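Side-chain contacts in lumazine-binding protein (Silicibacter pomeroyi DSS-3, PDB 3FKA), which is of unknown function but has an NTF2-like fold, whose curved sheet and packed helices may enclose a pocket for a small ligand: residues 16-21 with 113-118; 28-33 with 55-60; 37-42 with 48-53; 88-93 with 97-102; 101-104 with 109-112. One frame throughout, in Å; residues are numbered along the deposited sequence.

Contact 1 (16-21 with 113-118); sequences ETYVMA and VSKVYR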
# COMPACT_ATOMS: atom_id res chain seq x y z
N GLU B 16 11.67 13.64 -4.20
CA GLU B 16 12.45 14.77 -3.72
C GLU B 16 12.50 15.89 -4.79
O GLU B 16 12.32 17.06 -4.47
CB GLU B 16 13.85 14.35 -3.33
CG GLU B 16 14.68 15.53 -2.79
CD GLU B 16 16.01 15.12 -2.17
OE1 GLU B 16 16.43 13.95 -2.28
OE2 GLU B 16 16.66 16.00 -1.55
N THR B 17 12.72 15.52 -6.04
CA THR B 17 12.76 16.47 -7.14
C THR B 17 11.41 17.19 -7.27
O THR B 17 11.35 18.41 -7.45
CB THR B 17 13.15 15.79 -8.46
OG1 THR B 17 14.46 15.22 -8.31
CG2 THR B 17 13.16 16.80 -9.58
N TYR B 18 10.35 16.39 -7.21
CA TYR B 18 8.99 16.91 -7.27
C TYR B 18 8.68 17.93 -6.18
O TYR B 18 8.28 19.05 -6.49
CB TYR B 18 7.97 15.73 -7.24
CG TYR B 18 6.62 16.10 -6.71
CD1 TYR B 18 5.85 17.04 -7.35
CD2 TYR B 18 6.11 15.48 -5.57
CE1 TYR B 18 4.63 17.38 -6.85
CE2 TYR B 18 4.89 15.83 -5.06
CZ TYR B 18 4.15 16.78 -5.68
OH TYR B 18 2.92 17.10 -5.14
N VAL B 19 8.94 17.58 -4.93
CA VAL B 19 8.62 18.47 -3.80
C VAL B 19 9.44 19.77 -3.88
O VAL B 19 8.89 20.87 -3.71
CB VAL B 19 8.81 17.76 -2.44
CG1 VAL B 19 8.48 18.68 -1.29
CG2 VAL B 19 7.94 16.51 -2.36
N MSE B 20 10.72 19.66 -4.19
CA MSE B 20 11.57 20.85 -4.30
C MSE B 20 11.21 21.71 -5.50
O MSE B 20 11.17 22.93 -5.37
CB MSE B 20 13.06 20.48 -4.37
CG MSE B 20 13.62 19.79 -3.15
SE MSE B 20 13.17 20.67 -1.49
CE MSE B 20 13.73 22.46 -2.00
N ALA B 21 10.94 21.10 -6.64
CA ALA B 21 10.58 21.85 -7.84
C ALA B 21 9.26 22.60 -7.62
O ALA B 21 9.10 23.75 -8.03
CB ALA B 21 10.52 20.95 -9.10
N VAL B 113 2.60 10.59 -14.20
CA VAL B 113 1.44 10.54 -15.06
C VAL B 113 0.29 11.37 -14.48
O VAL B 113 -0.39 12.09 -15.23
CB VAL B 113 0.99 9.08 -15.31
CG1 VAL B 113 -0.36 9.02 -16.11
CG2 VAL B 113 2.10 8.32 -16.03
N SER B 114 0.08 11.28 -13.17
CA SER B 114 -0.99 12.01 -12.53
C SER B 114 -0.76 12.13 -11.05
O SER B 114 -0.03 11.33 -10.47
CB SER B 114 -2.34 11.29 -12.75
OG SER B 114 -3.43 12.00 -12.16
N LYS B 115 -1.40 13.13 -10.49
CA LYS B 115 -1.35 13.39 -9.06
C LYS B 115 -2.75 13.73 -8.57
O LYS B 115 -3.38 14.62 -9.12
CB LYS B 115 -0.47 14.58 -8.72
CG LYS B 115 -0.25 14.80 -7.19
CD LYS B 115 0.02 16.27 -6.84
CE LYS B 115 1.11 16.91 -7.69
NZ LYS B 115 1.28 18.33 -7.31
N VAL B 116 -3.25 12.99 -7.57
CA VAL B 116 -4.54 13.32 -6.93
C VAL B 116 -4.12 13.69 -5.53
O VAL B 116 -3.12 13.16 -5.02
CB VAL B 116 -5.65 12.24 -6.93
CG1 VAL B 116 -6.11 11.94 -8.36
CG2 VAL B 116 -5.23 10.99 -6.19
N TYR B 117 -4.82 14.66 -4.94
CA TYR B 117 -4.49 15.11 -3.61
C TYR B 117 -5.70 15.47 -2.78
O TYR B 117 -6.83 15.67 -3.31
CB TYR B 117 -3.59 16.37 -3.70
CG TYR B 117 -4.35 17.56 -4.26
CD1 TYR B 117 -5.13 18.39 -3.43
CD2 TYR B 117 -4.36 17.82 -5.62
CE1 TYR B 117 -5.88 19.44 -3.94
CE2 TYR B 117 -5.10 18.89 -6.14
CZ TYR B 117 -5.86 19.69 -5.30
OH TYR B 117 -6.58 20.75 -5.82
N ARG B 118 -5.49 15.52 -1.48
CA ARG B 118 -6.52 16.01 -0.57
C ARG B 118 -5.77 16.87 0.44
O ARG B 118 -4.62 16.58 0.79
CB ARG B 118 -7.39 14.92 0.06
CG ARG B 118 -6.79 14.01 1.12
CD ARG B 118 -6.61 14.65 2.52
NE ARG B 118 -6.09 13.68 3.48
CZ ARG B 118 -6.74 13.18 4.53
NH1 ARG B 118 -7.98 13.52 4.87
NH2 ARG B 118 -6.10 12.29 5.29
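The ring of Tyr18 is met by Lys115 at its hydroxyl-bearing edge, near the ring plane, and not over a face; the contact is therefore a meeting of side-chain ends across the core, with the backbones far apart, the nearest CA atoms, those of Tyr18 and Lys115, lying 11.1 Å from each other. Lys115 NZ gives a weak hydrogen bond to Tyr18 OH at 3.0 Å. The carbon before it is almost as near, Lys115 CE standing 3.1 Å from Tyr18 OH, and NZ comes within 3.5 Å of Tyr18 CE1, which places the end of the lysine round the corner between OH and the adjoining ring edge. A bend at chi3 (-51°) in an otherwise extended lysine chain turns its terminus along this edge. Lys115 was modelled in two conformers, and this geometry belongs to one of them. Stronger polar partners lie beyond the two segments: Tyr18 OH probably hydrogen-bonds to Asp99 OD2, at an unusually short distance, and Lys115 NZ forms a salt bridge with Glu40 OE2. The buried polar ends thus probably form a small network. An unidentified bound molecule about 3 Å from the Lys115 side chain, though probably from the crystallisation liquor, is consistent with a pocket of the NTF2-like type. Tyr18 projects from helix 4-24, which also packs on helix 27-33 through Ile33. Lys115 belongs to strand 109-119, flanked by strands 38-44 and 95-106; a classic beta bulge sets Val113 and Ser114 together against Thr102 just before the lysine.

Contact 2 (28-33 with 55-60); sequences PALERI and AFIAMC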
# COMPACT_ATOMS: atom_id res chain seq x y z
N PRO B 28 11.33 24.34 -15.51
CA PRO B 28 12.01 23.28 -16.27
C PRO B 28 12.02 21.91 -15.57
O PRO B 28 11.77 20.91 -16.22
CB PRO B 28 13.43 23.83 -16.43
CG PRO B 28 13.29 25.28 -16.32
CD PRO B 28 12.19 25.51 -15.33
N ALA B 29 12.20 21.89 -14.26
CA ALA B 29 12.20 20.62 -13.50
C ALA B 29 10.83 19.96 -13.52
O ALA B 29 10.69 18.75 -13.69
CB ALA B 29 12.66 20.86 -12.05
N LEU B 30 9.79 20.78 -13.33
CA LEU B 30 8.42 20.27 -13.34
C LEU B 30 8.01 19.74 -14.72
O LEU B 30 7.32 18.75 -14.80
CB LEU B 30 7.45 21.34 -12.88
CG LEU B 30 7.59 21.71 -11.38
CD1 LEU B 30 6.92 23.06 -11.08
CD2 LEU B 30 7.08 20.56 -10.47
N GLU B 31 8.43 20.42 -15.79
CA GLU B 31 8.12 19.95 -17.13
C GLU B 31 8.89 18.67 -17.43
O GLU B 31 8.42 17.86 -18.23
CB GLU B 31 8.36 21.05 -18.19
CG GLU B 31 7.33 22.18 -18.04
CD GLU B 31 7.42 23.31 -19.06
OE1 GLU B 31 8.47 23.50 -19.72
OE2 GLU B 31 6.42 24.07 -19.15
N ARG B 32 10.05 18.48 -16.82
CA ARG B 32 10.84 17.27 -17.01
C ARG B 32 10.20 16.08 -16.32
O ARG B 32 10.07 15.04 -16.91
CB ARG B 32 12.27 17.42 -16.46
CG ARG B 32 13.12 16.14 -16.50
CD ARG B 32 14.47 16.33 -15.81
NE ARG B 32 15.20 15.06 -15.74
CZ ARG B 32 15.95 14.53 -16.72
NH1 ARG B 32 16.09 15.11 -17.92
NH2 ARG B 32 16.57 13.37 -16.51
N ILE B 33 9.81 16.25 -15.06
CA ILE B 33 9.24 15.14 -14.25
C ILE B 33 7.78 14.74 -14.40
O ILE B 33 7.38 13.66 -13.90
CB ILE B 33 9.59 15.37 -12.76
CG1 ILE B 33 8.78 16.52 -12.12
CG2 ILE B 33 11.14 15.54 -12.65
CD1 ILE B 33 9.09 16.72 -10.65
N ALA B 55 -1.29 24.55 -16.10
CA ALA B 55 -2.00 25.20 -15.00
C ALA B 55 -1.31 25.00 -13.68
O ALA B 55 -1.09 25.98 -12.93
CB ALA B 55 -3.43 24.70 -14.92
N PHE B 56 -0.95 23.77 -13.33
CA PHE B 56 -0.33 23.63 -12.01
C PHE B 56 1.11 24.18 -11.95
O PHE B 56 1.53 24.64 -10.91
CB PHE B 56 -0.50 22.24 -11.41
CG PHE B 56 0.27 21.18 -12.04
CD1 PHE B 56 1.61 21.04 -11.74
CD2 PHE B 56 -0.39 20.14 -12.71
CE1 PHE B 56 2.34 20.02 -12.25
CE2 PHE B 56 0.35 19.06 -13.21
CZ PHE B 56 1.70 19.01 -13.00
N ILE B 57 1.86 24.16 -13.06
CA ILE B 57 3.20 24.78 -13.02
C ILE B 57 3.06 26.31 -12.77
O ILE B 57 3.79 26.87 -11.96
CB ILE B 57 4.02 24.47 -14.27
CG1 ILE B 57 4.39 22.99 -14.27
CG2 ILE B 57 5.26 25.34 -14.29
CD1 ILE B 57 5.14 22.59 -15.49
N ALA B 58 2.08 26.95 -13.40
CA ALA B 58 1.81 28.37 -13.17
C ALA B 58 1.44 28.57 -11.68
O ALA B 58 1.79 29.59 -11.11
CB ALA B 58 0.71 28.88 -14.06
N MSE B 59 0.73 27.62 -11.09
CA MSE B 59 0.36 27.71 -9.65
C MSE B 59 1.61 27.57 -8.78
O MSE B 59 1.71 28.25 -7.75
CB MSE B 59 -0.74 26.69 -9.31
CG MSE B 59 -2.03 27.05 -10.00
SE MSE B 59 -3.26 25.56 -9.88
CE MSE B 59 -4.73 26.34 -10.90
N CYS B 60 2.56 26.70 -9.18
CA CYS B 60 3.83 26.53 -8.46
C CYS B 60 4.64 27.81 -8.58
O CYS B 60 5.23 28.27 -7.60
CB CYS B 60 4.64 25.35 -8.96
SG CYS B 60 3.85 23.77 -8.66
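Ile57 reaches toward Leu30 and Glu31 across the interface of helices 27-33 and 53-63, and its longer branch can be followed step by step. From CB, CG1 is set anti to the carbonyl carbon (chi1 -69°), which sends this arm toward helix 27-33. CG1 then rests 3.7 Å from Leu30 CB. At the tip, Ile57 CD1 also lies 3.7 Å from Leu30 CB, but its nearest neighbour is Glu31 CG at 3.4 Å, the glutamate and isoleucine chains crossing at about a right angle. The aliphatic part of Glu31 thus supplies the contact, while its carboxylate is occupied by a salt bridge from OE2 to Arg27 NH1. Leu30 also reaches Cys60, about one turn after Ile57 on helix 53-63: its CD1 touches Cys60 CB at 3.9 Å and comes within 4.0 Å of Cys60 SG. No hydrogen bond joins the segments, so the pairing rests on hydrocarbon surfaces, with Leu30 packing on both Ile57 and Cys60. An unidentified bound molecule lies about 4 Å from the side chain of Cys60. The axes of segments 28-33 and 55-60 approach to 10.5 Å, their N-to-C directions 149° apart, a roughly antiparallel helix pair of the kind that lies beside the curved sheet in NTF2-like folds.

Contact 3 (37-42 with 48-53); sequences KASEVG and LLWNSR. With EDO (1,2-ethanediol), chain R.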
# COMPACT_ATOMS: atom_id res chain seq x y z
N LYS B 37 0.80 15.59 -20.76
CA LYS B 37 -0.62 15.36 -20.54
C LYS B 37 -0.97 14.96 -19.10
O LYS B 37 -2.09 14.51 -18.83
CB LYS B 37 -1.14 14.31 -21.53
CG LYS B 37 -1.07 14.69 -22.99
CD LYS B 37 -1.69 13.57 -23.82
CE LYS B 37 -1.57 13.82 -25.28
NZ LYS B 37 -2.12 12.69 -26.12
N ALA B 38 -0.06 15.19 -18.15
CA ALA B 38 -0.31 14.87 -16.75
C ALA B 38 -1.40 15.78 -16.17
O ALA B 38 -1.60 16.91 -16.64
CB ALA B 38 0.94 15.02 -15.92
N SER B 39 -2.07 15.27 -15.15
CA SER B 39 -3.12 15.99 -14.45
C SER B 39 -2.83 16.11 -12.95
O SER B 39 -2.12 15.26 -12.41
CB SER B 39 -4.43 15.24 -14.60
OG SER B 39 -4.30 13.92 -14.04
N GLU B 40 -3.31 17.19 -12.33
CA GLU B 40 -3.25 17.39 -10.87
C GLU B 40 -4.71 17.62 -10.52
O GLU B 40 -5.29 18.62 -10.96
CB GLU B 40 -2.40 18.56 -10.43
CG GLU B 40 -2.51 18.75 -8.92
CD GLU B 40 -1.93 20.01 -8.43
OE1 GLU B 40 -2.38 21.08 -8.89
OE2 GLU B 40 -1.08 19.95 -7.55
N VAL B 41 -5.27 16.74 -9.70
CA VAL B 41 -6.70 16.77 -9.38
C VAL B 41 -7.02 16.64 -7.90
O VAL B 41 -6.46 15.82 -7.21
CB VAL B 41 -7.41 15.59 -10.11
CG1 VAL B 41 -8.92 15.67 -9.96
CG2 VAL B 41 -7.02 15.55 -11.60
N GLY B 42 -7.97 17.43 -7.43
CA GLY B 42 -8.41 17.33 -6.04
C GLY B 42 -9.44 18.38 -5.79
O GLY B 42 -9.83 19.10 -6.72
N LEU B 48 -14.07 20.95 -7.35
CA LEU B 48 -13.21 20.09 -8.12
C LEU B 48 -12.30 20.96 -8.94
O LEU B 48 -12.78 21.85 -9.67
CB LEU B 48 -14.04 19.22 -9.07
CG LEU B 48 -13.35 18.30 -10.07
CD1 LEU B 48 -12.49 17.27 -9.35
CD2 LEU B 48 -14.40 17.62 -10.97
N LEU B 49 -10.99 20.75 -8.80
CA LEU B 49 -10.01 21.49 -9.56
C LEU B 49 -9.23 20.46 -10.34
O LEU B 49 -8.56 19.62 -9.73
CB LEU B 49 -9.11 22.31 -8.64
CG LEU B 49 -8.09 23.22 -9.33
CD1 LEU B 49 -8.77 24.21 -10.28
CD2 LEU B 49 -7.22 23.99 -8.31
N TRP B 50 -9.35 20.49 -11.67
CA TRP B 50 -8.62 19.58 -12.54
C TRP B 50 -7.61 20.43 -13.29
O TRP B 50 -7.97 21.16 -14.23
CB TRP B 50 -9.57 18.88 -13.53
CG TRP B 50 -8.87 17.78 -14.27
CD1 TRP B 50 -7.89 17.91 -15.22
CD2 TRP B 50 -9.15 16.39 -14.16
NE1 TRP B 50 -7.51 16.67 -15.67
CE2 TRP B 50 -8.27 15.72 -15.04
CE3 TRP B 50 -10.05 15.64 -13.40
CZ2 TRP B 50 -8.26 14.33 -15.16
CZ3 TRP B 50 -10.04 14.26 -13.53
CH2 TRP B 50 -9.16 13.63 -14.41
N ASN B 51 -6.35 20.32 -12.89
CA ASN B 51 -5.28 21.11 -13.50
C ASN B 51 -4.40 20.40 -14.50
O ASN B 51 -3.91 19.32 -14.20
CB ASN B 51 -4.31 21.61 -12.41
CG ASN B 51 -4.96 22.54 -11.42
OD1 ASN B 51 -5.78 23.37 -11.77
ND2 ASN B 51 -4.54 22.42 -10.16
N SER B 52 -4.17 21.03 -15.65
CA SER B 52 -3.24 20.54 -16.64
C SER B 52 -1.83 20.81 -16.10
O SER B 52 -1.68 21.58 -15.14
CB SER B 52 -3.41 21.31 -17.95
OG SER B 52 -3.12 22.69 -17.77
N ARG B 53 -0.80 20.30 -16.77
CA ARG B 53 0.56 20.59 -16.35
C ARG B 53 0.83 22.10 -16.46
O ARG B 53 1.44 22.68 -15.56
CB ARG B 53 1.57 19.79 -17.14
CG ARG B 53 2.97 19.86 -16.53
CD ARG B 53 3.99 19.16 -17.36
NE ARG B 53 4.26 19.93 -18.57
CZ ARG B 53 5.07 19.55 -19.54
NH1 ARG B 53 5.68 18.36 -19.52
NH2 ARG B 53 5.24 20.36 -20.58
C1 EDO R . 2.74 12.00 -24.10
O1 EDO R . 4.18 12.02 -23.92
C2 EDO R . 2.03 12.23 -22.77
O2 EDO R . 2.06 13.59 -22.36
O HOH W 1 -1.43 18.30 -18.80
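Val41 CG2 sits squarely over the six-membered ring of Trp50, 3.5 Å from its centroid and only 13° off the normal, a CH-pi contact. The other methyl, Val41 CG1, takes the rim of the same ring, 3.6 Å from Trp50 CE3. With CG1 anti to the backbone N (chi1 -173°), both methyls meet the indole. Ser39 adds its CB, 3.6 Å from Trp50 NE1 and oblique to the ring. Replacing Trp50 by an alanine is likely to uncover the Val41 methyls and Ser39 CB, and to leave a gap where the indole also packs on Lys37 of the second subunit.

On the other face of the hairpin, Glu40 and Asn51 run side by side and point the same way, their carboxylate and amide planes 53° apart. Asn51 ND2 gives a hydrogen bond of 2.8 Å to the anti lone pair of Glu40 OE1, with OE1 lying close to the amide plane of Asn51. OE1 is also bonded to an unidentified ligand, and OE2 is held by Lys115.

The backbones pair as Glu40 with Asn51 and Gly42 with Leu49, both hydrogen-bonded pairs. Where the strands part, one water spans Ala38 O (2.6 Å) and Arg53 N (2.9 Å). Lys37 N binds 1,2-ethanediol, probably from the crystallisation liquor. Strand 38-44 lies between strand 47-52, outermost in this chain's sheet, and strand 109-119, to which it runs parallel. Helix 53-63 follows directly on strand 47-52, N-capped by Ser52, and lays Phe56 against both Glu40 and Asn51.

Contact 4 (88-93 with 97-102); sequences VENDWA and FDDFLT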
# COMPACT_ATOMS: atom_id res chain seq x y z
N VAL B 88 2.60 10.38 -0.95
CA VAL B 88 3.52 11.34 -0.42
C VAL B 88 2.80 12.37 0.43
O VAL B 88 1.72 12.85 0.03
CB VAL B 88 4.27 12.13 -1.57
CG1 VAL B 88 5.31 13.13 -1.01
CG2 VAL B 88 4.96 11.16 -2.56
N GLU B 89 3.35 12.67 1.61
CA GLU B 89 2.84 13.70 2.50
C GLU B 89 3.69 14.91 2.23
O GLU B 89 4.90 14.77 2.14
CB GLU B 89 3.05 13.40 3.97
CG GLU B 89 2.33 12.22 4.54
CD GLU B 89 2.60 12.07 6.03
OE1 GLU B 89 3.59 12.62 6.55
OE2 GLU B 89 1.81 11.40 6.72
N ASN B 90 3.11 16.09 2.09
CA ASN B 90 3.95 17.27 1.87
C ASN B 90 3.25 18.56 2.22
O ASN B 90 2.04 18.61 2.24
CB ASN B 90 4.50 17.31 0.45
CG ASN B 90 3.45 17.41 -0.60
OD1 ASN B 90 2.79 18.43 -0.73
ND2 ASN B 90 3.36 16.40 -1.43
N ASP B 91 4.05 19.57 2.53
CA ASP B 91 3.54 20.89 2.82
C ASP B 91 3.74 21.74 1.59
O ASP B 91 4.75 21.61 0.90
CB ASP B 91 4.27 21.58 3.98
CG ASP B 91 3.91 21.02 5.32
OD1 ASP B 91 2.95 20.25 5.40
OD2 ASP B 91 4.57 21.38 6.31
N TRP B 92 2.76 22.59 1.31
CA TRP B 92 2.84 23.52 0.20
C TRP B 92 1.91 24.69 0.49
O TRP B 92 0.76 24.48 0.86
CB TRP B 92 2.47 22.88 -1.14
CG TRP B 92 2.49 23.88 -2.28
CD1 TRP B 92 3.58 24.40 -2.89
CD2 TRP B 92 1.36 24.46 -2.94
NE1 TRP B 92 3.21 25.27 -3.88
CE2 TRP B 92 1.85 25.32 -3.95
CE3 TRP B 92 -0.03 24.34 -2.78
CZ2 TRP B 92 1.02 26.07 -4.79
CZ3 TRP B 92 -0.87 25.07 -3.64
CH2 TRP B 92 -0.34 25.93 -4.61
N ALA B 93 2.43 25.90 0.37
CA ALA B 93 1.63 27.11 0.57
C ALA B 93 0.85 27.15 1.88
O ALA B 93 -0.28 27.63 1.92
CB ALA B 93 0.68 27.29 -0.63
N PHE B 97 -0.76 18.26 2.56
CA PHE B 97 -1.42 17.45 1.57
C PHE B 97 -1.01 15.98 1.62
O PHE B 97 0.09 15.67 2.07
CB PHE B 97 -0.98 17.90 0.19
CG PHE B 97 -1.43 19.28 -0.20
CD1 PHE B 97 -0.75 20.41 0.25
CD2 PHE B 97 -2.48 19.45 -1.10
CE1 PHE B 97 -1.14 21.69 -0.12
CE2 PHE B 97 -2.87 20.75 -1.50
CZ PHE B 97 -2.20 21.87 -0.99
N ASP B 98 -1.93 15.12 1.16
CA ASP B 98 -1.68 13.74 0.89
C ASP B 98 -1.80 13.72 -0.63
O ASP B 98 -2.83 14.13 -1.15
CB ASP B 98 -2.70 12.79 1.47
CG ASP B 98 -2.54 12.64 2.95
OD1 ASP B 98 -1.48 12.15 3.40
OD2 ASP B 98 -3.47 13.00 3.66
N ASP B 99 -0.74 13.29 -1.30
CA ASP B 99 -0.69 13.15 -2.74
C ASP B 99 -0.60 11.68 -3.11
O ASP B 99 0.19 10.95 -2.50
CB ASP B 99 0.57 13.78 -3.33
CG ASP B 99 0.62 15.28 -3.24
OD1 ASP B 99 -0.40 15.97 -3.01
OD2 ASP B 99 1.73 15.79 -3.46
N PHE B 100 -1.41 11.24 -4.09
CA PHE B 100 -1.35 9.91 -4.64
C PHE B 100 -0.89 10.12 -6.09
O PHE B 100 -1.64 10.71 -6.88
CB PHE B 100 -2.65 9.13 -4.61
CG PHE B 100 -3.17 8.80 -3.24
CD1 PHE B 100 -2.33 8.64 -2.12
CD2 PHE B 100 -4.51 8.48 -3.09
CE1 PHE B 100 -2.84 8.26 -0.92
CE2 PHE B 100 -5.00 8.08 -1.89
CZ PHE B 100 -4.18 7.96 -0.80
N LEU B 101 0.31 9.65 -6.39
CA LEU B 101 0.93 9.80 -7.70
C LEU B 101 0.96 8.49 -8.49
O LEU B 101 1.22 7.46 -7.89
CB LEU B 101 2.38 10.26 -7.52
CG LEU B 101 2.78 11.54 -6.76
CD1 LEU B 101 4.31 11.54 -6.47
CD2 LEU B 101 2.39 12.83 -7.46
N THR B 102 0.70 8.53 -9.80
CA THR B 102 0.81 7.35 -10.68
C THR B 102 2.06 7.73 -11.50
O THR B 102 2.20 8.90 -11.91
CB THR B 102 -0.41 7.04 -11.56
OG1 THR B 102 -0.82 8.22 -12.26
CG2 THR B 102 -1.54 6.55 -10.68
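Among the polar contacts, Asn90 ND2 donates to Asp99 OD2 at 2.7 Å, the two side chains crossing at about a right angle. The oxygen lies within the amide plane of Asn90, whereas the amide approaches from above the carboxylate, 60° out of its plane. Asn90 CG is placed between the backbone N and the carbonyl carbon (chi1 62°), which swings the amide toward the partner strand. Tyr18 OH lies very close to the same OD2, probably as a second hydrogen-bond partner. A leucine at Asn90 would probably leave Asp99 OD2 without its amide donor, with the tyrosine hydroxyl then its main remaining partner. Backbone bonds pair Val88 with Asp99 and Asn90 with Phe97.

Aromatic contacts follow at the turn. The edge of the Phe97 ring is met in plane by Trp92 O, 3.5 Å from Phe97 CE1, while Phe97 CZ stands 3.7 Å from Trp92 CE3 at the indole edge.

Charges gather on the opposite face, where Glu89 and Asp98 lie side by side; Arg120 NH2 forms salt bridges to both, and Arg118 NE another to Asp98 OD2.

The whole is an antiparallel beta hairpin in the curved sheet of an NTF2-like fold, and an unidentified ligand about 3 Å from the Asp99 side chain suggests that the face bearing Asn90 and Asp99 may line a pocket.

Contact 5 (101-104 with 109-112); sequences LTVL and SWRI. With EDO (1,2-ethanediol), chain Q.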
# COMPACT_ATOMS: atom_id res chain seq x y z
N LEU B 101 0.31 9.65 -6.39
CA LEU B 101 0.93 9.80 -7.70
C LEU B 101 0.96 8.49 -8.49
O LEU B 101 1.22 7.46 -7.89
CB LEU B 101 2.38 10.26 -7.52
CG LEU B 101 2.78 11.54 -6.76
CD1 LEU B 101 4.31 11.54 -6.47
CD2 LEU B 101 2.39 12.83 -7.46
N THR B 102 0.70 8.53 -9.80
CA THR B 102 0.81 7.35 -10.68
C THR B 102 2.06 7.73 -11.50
O THR B 102 2.20 8.90 -11.91
CB THR B 102 -0.41 7.04 -11.56
OG1 THR B 102 -0.82 8.22 -12.26
CG2 THR B 102 -1.54 6.55 -10.68
N VAL B 103 2.95 6.76 -11.72
CA VAL B 103 4.23 7.02 -12.37
C VAL B 103 4.53 5.90 -13.34
O VAL B 103 4.16 4.74 -13.08
CB VAL B 103 5.37 7.09 -11.31
CG1 VAL B 103 6.63 7.75 -11.89
CG2 VAL B 103 4.94 7.87 -10.04
N LEU B 104 5.19 6.24 -14.44
CA LEU B 104 5.55 5.29 -15.48
C LEU B 104 7.04 5.37 -15.76
O LEU B 104 7.59 6.46 -15.88
CB LEU B 104 4.82 5.59 -16.77
CG LEU B 104 5.01 4.63 -17.96
CD1 LEU B 104 4.31 3.29 -17.72
CD2 LEU B 104 4.49 5.28 -19.25
N SER B 109 13.53 6.32 -17.55
CA SER B 109 13.33 7.12 -16.35
C SER B 109 11.85 7.19 -15.91
O SER B 109 10.95 7.08 -16.74
CB SER B 109 13.91 8.51 -16.54
OG SER B 109 13.23 9.25 -17.52
N TRP B 110 11.65 7.31 -14.61
CA TRP B 110 10.32 7.40 -14.00
C TRP B 110 9.79 8.81 -14.19
O TRP B 110 10.52 9.78 -13.92
CB TRP B 110 10.38 7.02 -12.53
CG TRP B 110 10.70 5.57 -12.31
CD1 TRP B 110 11.93 5.03 -12.10
CD2 TRP B 110 9.77 4.49 -12.29
NE1 TRP B 110 11.82 3.66 -11.92
CE2 TRP B 110 10.51 3.31 -12.05
CE3 TRP B 110 8.39 4.40 -12.48
CZ2 TRP B 110 9.90 2.05 -11.97
CZ3 TRP B 110 7.78 3.14 -12.38
CH2 TRP B 110 8.53 1.99 -12.12
N ARG B 111 8.54 8.93 -14.66
CA ARG B 111 7.95 10.24 -14.95
C ARG B 111 6.49 10.18 -14.49
O ARG B 111 5.81 9.17 -14.68
CB ARG B 111 8.11 10.58 -16.42
CG ARG B 111 7.91 12.03 -16.76
CD ARG B 111 8.18 12.25 -18.23
NE ARG B 111 8.12 13.67 -18.55
CZ ARG B 111 7.93 14.17 -19.76
NH1 ARG B 111 7.69 13.40 -20.81
NH2 ARG B 111 7.90 15.49 -19.90
N ILE B 112 6.03 11.27 -13.90
CA ILE B 112 4.70 11.32 -13.28
C ILE B 112 3.57 11.49 -14.30
O ILE B 112 3.57 12.40 -15.14
CB ILE B 112 4.62 12.43 -12.23
CG1 ILE B 112 5.72 12.26 -11.16
CG2 ILE B 112 3.22 12.39 -11.60
CD1 ILE B 112 5.88 13.50 -10.23
C1 EDO Q . 12.37 12.66 -17.73
O1 EDO Q . 11.96 11.61 -18.64
C2 EDO Q . 11.84 12.41 -16.34
O2 EDO Q . 12.05 11.05 -15.98
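Leu104 and Arg111 form an antiparallel hydrogen-bonded pair, Leu104 N reaching Arg111 O at 3.0 Å in a nearly straight bond (174°) and Arg111 N returning to Leu104 O at 2.9 Å, more bent. Next along, Val103 faces Ile112 as a non-hydrogen-bonded pair. Here the valine presses close: its CG1 is 3.2 Å from Arg111 O, a tight approach of a methyl to a carbonyl that already accepts the Leu104 bond. With CG1 anti to the backbone N (chi1 -164°), the same methyl is turned to the edge of the indole, 3.8 Å from Trp110 CE3 and near the ring plane. Ile112 answers with CG2, which comes to 3.6 Å from Thr102 O. Above this apolar patch lies helix 4-24, whose Leu11 touches both Val103 and Trp110.

The other face carries Arg111, whose chain is extended from CG to NE, so that its guanidinium passes beyond the strand to the end of helix 27-33. There NH2 bonds to Glu31 O and NE, weakly, to Arg32 O. A 1,2-ethanediol, probably from the crystallisation liquor, bonds through O2 to Trp110 O at 2.9 Å, with Ser109 OG 2.6 Å from that O2.

Apolar groups thus pack under the long helix, while the other face sets Leu104, against which Leu48 of the second subunit packs, beside the Arg111 cation. That cation meets carbonyls at a helix C-terminal end, where the helix dipole would probably favour it; an acetate, probably from the crystallisation liquor, lies about 3 Å from the Arg111 side chain and may respond to its charge.

From the N terminus, helix 4-24 opens contact 1, which closes only at strand 109-119, so the other four lie within its span. Contact 2 comes first, tying helix 27-33 to helix 53-63; within its loop sits contact 3, the hairpin of strands 38-44 and 47-52. Contacts 4 and 5 follow as consecutive hairpins that overlap at Leu101 and Thr102 on strand 95-106, so that strands 83-92, 95-106 and 109-119 are laced in order. Contact 1 sets the long helix against the sheet, its Tyr18 and Lys115 joining the polar residues of contacts 3 and 4 in one core.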